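Local coordinates for GH26C (Muricauda sp. MAR_2010_75, PDB 6Q78), which probably hydrolyses internal beta-1,4-mannosidic linkages of mannans, as an endo-acting beta-mannanase of glycoside hydrolase family 26, at residues M118-D123 with N154-H159; D143-F148 with K208-S213. All blocks are in the same frame, centred on the assembly; numbering follows the deposited sequence.

Overall arrangement
From the N terminus the chain runs through strand 112-116 into the loop holding 118-123, then along helix 132-150, which carries 143-148, and back through strand 153-157, whose end and the residues after it make up 154-159; helix 193-208 then leads to the loop 208-213. Contact 1 closes the loop from 118-123 to 154-159 across one beta-alpha unit; contact 2 starts inside that loop, at 143-148, and ends beyond it at 208-213, so the two closures cross. Their centres are about 16 Å apart, yet they touch where Phe156 and Asn154 meet helix 132-150. Contact 1 ties together the segments that follow neighbouring parallel strands; contact 2 fastens the helix between them to the loop leading into strand 220-223.

Contact 1: M118-D123 with N154-H159; sequences MFITDD and NVFCWH
Trp158 and Thr121 meet through the one hydrogen bond of this contact: the indole NE1 donates to Thr121 OG1 at 2.8 Å, with an N-H...O angle of 153° and the hydroxyl tilted 16° from the ring plane. The two side chains cross at about a right angle, and Thr121 CG2 lies 3.7 Å from Trp158 NE1, adding a methyl contact beside the polar one. Trp158 reaches this loop because CG is anti to its backbone N (chi1 -173°), which sends the indole across to 118-123. Next to it, Met118 lays its CB and CG along the backbone carbonyl of His159, CG coming to 3.4 Å from His159 O, while SD passes 4.1 Å from His159 CB. Ile120 CD1 touches the edge of the Phe156 ring at CE2, 4.1 Å away, the two side chains again roughly perpendicular. Replacing Trp158 by alanine would probably leave Thr121 OG1 without its indole donor and open a gap among Thr121, Phe160 and Ile203 of helix 193-208, which the ring now fills. Further out, Phe160 stacks on the indole and Phe117 on Phe156. Asp116, at the end of strand 112-116, accepts from Met118 N through OD1 and pairs with His159 ND1 through OD2, a link that probably helps to fix the rotation of the imidazole. His159 NE2 on the far side of that ring hydrogen-bonds a bound Tris molecule, probably from the crystallisation liquor. Packing of loops just beyond the C-terminal ends of adjacent parallel strands is characteristic of a TIM barrel, where the active site lies at this end; the Tris beside His159 is consistent with a pocket there.

Contact 2: D143-F148 with K208-S213; sequences DVLRAF and KSLVGS
This is an apolar helix-to-loop contact on the outer layer of the barrel, where 143-148 of helix 132-150 packs against 208-213, the connection between helix 193-208 and strand 220-223. Val144, Leu145 and Phe148 form the helix side, three residues spaced to share one face. Leu145 is central: its CD2 comes to 3.4 Å from Val211 O and 4.3 Å from Leu210 CB, so this one methyl rests against the peptide between Leu210 and Val211 and the carbonyl that follows it. With CG anti to the carbonyl carbon (chi1 -61°), the branch is carried out toward the loop, and Leu145 CD1 also approaches Val211 O, more loosely at 4.0 Å. One turn after Val144, Phe148 sets CD2 and CE2 of its ring against the backbone of Gly212, CD2 lying 3.8 Å from Gly212 CA. A beta carbon at Gly212 would fall only about 2.5 Å from Phe148 CE2, and this closeness depends on the missing side chain. On the inner side, Val144 CG1 meets Leu210 CD1 at 4.1 Å, the two side chains crossing at about a right angle, and Val144 also packs on Phe156 of strand 153-157. Arg141, earlier on the helix, hydrogen-bonds Ser209 O, and Asp149 pairs with the hydroxyl of Ser213. With no hydrogen bond between the two segments, their fit rests on van der Waals packing, much of it side chain against loop backbone, while polar anchoring comes from these flanking residues.

Contact 1: M118-D123 with N154-H159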
# COMPACT_ATOMS: atom_id res chain seq x y z
N MET A 118 3.34 -11.82 1.51
CA MET A 118 3.37 -12.82 2.59
C MET A 118 3.46 -14.28 2.11
O MET A 118 4.40 -15.02 2.47
CB MET A 118 2.12 -12.61 3.43
CG MET A 118 1.95 -13.63 4.55
SD MET A 118 0.46 -13.28 5.55
CE MET A 118 -0.91 -13.33 4.39
N PHE A 119 2.46 -14.75 1.36
CA PHE A 119 2.47 -16.16 0.98
C PHE A 119 3.49 -16.43 -0.13
O PHE A 119 3.94 -17.58 -0.28
CB PHE A 119 1.04 -16.56 0.55
CG PHE A 119 0.02 -16.64 1.70
CD1 PHE A 119 0.39 -17.04 2.99
CD2 PHE A 119 -1.27 -16.19 1.49
CE1 PHE A 119 -0.54 -17.09 4.03
CE2 PHE A 119 -2.22 -16.26 2.54
CZ PHE A 119 -1.83 -16.68 3.80
N ILE A 120 3.84 -15.42 -0.91
CA ILE A 120 4.81 -15.59 -1.99
C ILE A 120 6.19 -15.86 -1.42
O ILE A 120 7.01 -16.55 -2.06
CB ILE A 120 4.73 -14.34 -2.88
CG1 ILE A 120 3.32 -14.26 -3.50
CG2 ILE A 120 5.83 -14.32 -3.95
CD1 ILE A 120 3.03 -12.91 -4.16
N THR A 121 6.49 -15.35 -0.23
CA THR A 121 7.82 -15.51 0.36
C THR A 121 7.85 -16.52 1.50
O THR A 121 8.87 -16.65 2.20
CB THR A 121 8.40 -14.18 0.88
OG1 THR A 121 7.56 -13.67 1.94
CG2 THR A 121 8.50 -13.16 -0.26
N ASP A 122 6.78 -17.28 1.70
CA ASP A 122 6.76 -18.21 2.82
C ASP A 122 7.84 -19.28 2.64
O ASP A 122 8.09 -19.76 1.53
CB ASP A 122 5.39 -18.91 2.89
CG ASP A 122 5.17 -19.57 4.26
OD1 ASP A 122 5.66 -20.71 4.49
OD2 ASP A 122 4.58 -18.89 5.13
N ASP A 123 8.48 -19.66 3.76
CA ASP A 123 9.48 -20.72 3.72
C ASP A 123 8.94 -21.99 3.08
O ASP A 123 9.69 -22.73 2.44
CB ASP A 123 9.92 -21.10 5.13
CG ASP A 123 10.79 -20.03 5.83
OD1 ASP A 123 11.24 -19.10 5.17
OD2 ASP A 123 11.03 -20.19 7.05
N ASN A 154 -1.80 -1.37 -8.76
CA ASN A 154 -1.50 -2.48 -7.84
C ASN A 154 -0.48 -2.04 -6.80
O ASN A 154 0.58 -1.51 -7.15
CB ASN A 154 -0.92 -3.68 -8.60
CG ASN A 154 -1.96 -4.46 -9.36
OD1 ASN A 154 -2.73 -5.24 -8.76
ND2 ASN A 154 -2.01 -4.28 -10.67
N VAL A 155 -0.78 -2.29 -5.53
CA VAL A 155 0.12 -2.02 -4.41
C VAL A 155 0.35 -3.33 -3.66
O VAL A 155 -0.61 -4.06 -3.40
CB VAL A 155 -0.47 -0.94 -3.48
CG1 VAL A 155 0.58 -0.58 -2.40
CG2 VAL A 155 -0.90 0.27 -4.25
N PHE A 156 1.61 -3.63 -3.32
CA PHE A 156 1.95 -4.78 -2.47
C PHE A 156 2.57 -4.33 -1.16
O PHE A 156 3.55 -3.57 -1.17
CB PHE A 156 2.99 -5.68 -3.12
CG PHE A 156 2.44 -6.70 -4.08
CD1 PHE A 156 1.96 -6.31 -5.34
CD2 PHE A 156 2.39 -8.04 -3.73
CE1 PHE A 156 1.46 -7.26 -6.26
CE2 PHE A 156 1.92 -9.00 -4.65
CZ PHE A 156 1.46 -8.60 -5.91
N CYS A 157 2.03 -4.84 -0.05
CA CYS A 157 2.71 -4.80 1.24
C CYS A 157 3.36 -6.17 1.44
O CYS A 157 3.33 -7.04 0.55
CB CYS A 157 1.75 -4.42 2.37
SG CYS A 157 0.40 -5.63 2.62
N TRP A 158 4.02 -6.37 2.59
CA TRP A 158 4.75 -7.61 2.84
C TRP A 158 4.69 -7.94 4.32
O TRP A 158 5.50 -7.43 5.12
CB TRP A 158 6.19 -7.43 2.37
CG TRP A 158 6.99 -8.70 2.43
CD1 TRP A 158 6.51 -9.99 2.55
CD2 TRP A 158 8.41 -8.81 2.29
NE1 TRP A 158 7.57 -10.90 2.53
CE2 TRP A 158 8.74 -10.19 2.35
CE3 TRP A 158 9.43 -7.89 2.14
CZ2 TRP A 158 10.04 -10.65 2.24
CZ3 TRP A 158 10.75 -8.35 2.06
CH2 TRP A 158 11.03 -9.70 2.10
N HIS A 159 3.76 -8.84 4.69
CA HIS A 159 3.74 -9.36 6.05
C HIS A 159 4.75 -10.50 6.09
O HIS A 159 4.43 -11.69 5.91
CB HIS A 159 2.34 -9.77 6.48
CG HIS A 159 1.45 -8.60 6.79
ND1 HIS A 159 0.75 -7.92 5.81
CD2 HIS A 159 1.12 -8.01 7.97
CE1 HIS A 159 0.05 -6.95 6.37
NE2 HIS A 159 0.27 -6.97 7.68

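Contact 2: D143-F148 with K208-S213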
# COMPACT_ATOMS: atom_id res chain seq x y z
N ASP A 143 -5.05 -12.16 -9.96
CA ASP A 143 -5.82 -10.96 -9.60
C ASP A 143 -5.06 -9.69 -9.99
O ASP A 143 -5.68 -8.72 -10.46
CB ASP A 143 -6.10 -10.95 -8.08
CG ASP A 143 -7.15 -11.96 -7.66
OD1 ASP A 143 -7.34 -12.14 -6.40
OD2 ASP A 143 -7.77 -12.59 -8.53
N VAL A 144 -3.73 -9.70 -9.84
CA VAL A 144 -2.92 -8.54 -10.22
C VAL A 144 -2.96 -8.32 -11.74
O VAL A 144 -3.05 -7.17 -12.21
CB VAL A 144 -1.49 -8.73 -9.69
CG1 VAL A 144 -0.46 -7.76 -10.34
CG2 VAL A 144 -1.49 -8.51 -8.17
N LEU A 145 -2.85 -9.40 -12.52
CA LEU A 145 -2.91 -9.25 -13.97
C LEU A 145 -4.29 -8.79 -14.40
O LEU A 145 -4.40 -7.93 -15.31
CB LEU A 145 -2.55 -10.56 -14.69
CG LEU A 145 -1.14 -11.09 -14.43
CD1 LEU A 145 -0.98 -12.44 -15.20
CD2 LEU A 145 -0.10 -10.10 -14.91
N ARG A 146 -5.35 -9.33 -13.78
CA ARG A 146 -6.72 -8.85 -14.03
C ARG A 146 -6.83 -7.36 -13.73
O ARG A 146 -7.37 -6.57 -14.54
CB ARG A 146 -7.68 -9.62 -13.13
CG ARG A 146 -9.10 -9.02 -12.95
CD ARG A 146 -9.96 -10.00 -12.16
NE ARG A 146 -11.25 -9.48 -11.74
CZ ARG A 146 -12.06 -10.13 -10.91
NH1 ARG A 146 -11.69 -11.30 -10.40
NH2 ARG A 146 -13.23 -9.60 -10.58
N ALA A 147 -6.29 -6.94 -12.58
CA ALA A 147 -6.34 -5.53 -12.23
C ALA A 147 -5.63 -4.68 -13.27
O ALA A 147 -6.16 -3.66 -13.73
CB ALA A 147 -5.73 -5.31 -10.83
N PHE A 148 -4.41 -5.08 -13.66
CA PHE A 148 -3.65 -4.28 -14.62
C PHE A 148 -4.37 -4.24 -15.97
O PHE A 148 -4.43 -3.18 -16.61
CB PHE A 148 -2.25 -4.89 -14.79
CG PHE A 148 -1.41 -4.19 -15.80
CD1 PHE A 148 -0.88 -2.94 -15.53
CD2 PHE A 148 -1.18 -4.77 -17.04
CE1 PHE A 148 -0.10 -2.29 -16.46
CE2 PHE A 148 -0.39 -4.13 -17.99
CZ PHE A 148 0.16 -2.88 -17.68
N LYS A 208 9.00 -9.64 -11.85
CA LYS A 208 9.38 -9.60 -13.26
C LYS A 208 8.58 -10.57 -14.11
O LYS A 208 8.70 -10.51 -15.35
CB LYS A 208 10.84 -9.93 -13.41
CG LYS A 208 11.76 -8.91 -12.88
CD LYS A 208 13.18 -9.45 -13.09
CE LYS A 208 14.20 -8.52 -12.66
NZ LYS A 208 15.51 -9.17 -13.03
N SER A 209 7.78 -11.44 -13.50
CA SER A 209 6.93 -12.38 -14.22
C SER A 209 5.58 -11.79 -14.58
O SER A 209 4.83 -12.43 -15.31
CB SER A 209 6.68 -13.66 -13.40
OG SER A 209 5.58 -13.51 -12.49
N LEU A 210 5.25 -10.59 -14.07
CA LEU A 210 3.90 -10.04 -14.21
C LEU A 210 3.79 -9.36 -15.57
O LEU A 210 4.16 -8.18 -15.71
CB LEU A 210 3.63 -9.03 -13.10
CG LEU A 210 3.70 -9.58 -11.69
CD1 LEU A 210 3.57 -8.43 -10.69
CD2 LEU A 210 2.54 -10.61 -11.48
N VAL A 211 3.27 -10.08 -16.56
CA VAL A 211 3.11 -9.54 -17.92
C VAL A 211 1.62 -9.43 -18.22
O VAL A 211 0.89 -10.43 -18.17
CB VAL A 211 3.83 -10.40 -18.97
CG1 VAL A 211 3.58 -9.78 -20.36
CG2 VAL A 211 5.32 -10.50 -18.66
N GLY A 212 1.16 -8.20 -18.52
CA GLY A 212 -0.25 -7.97 -18.83
C GLY A 212 -0.64 -8.52 -20.19
O GLY A 212 0.19 -8.98 -20.98
N SER A 213 -1.94 -8.48 -20.46
CA SER A 213 -2.42 -8.94 -21.75
C SER A 213 -1.86 -8.11 -22.89
O SER A 213 -1.79 -8.61 -24.03
CB SER A 213 -3.97 -9.00 -21.78
OG SER A 213 -4.47 -9.99 -20.92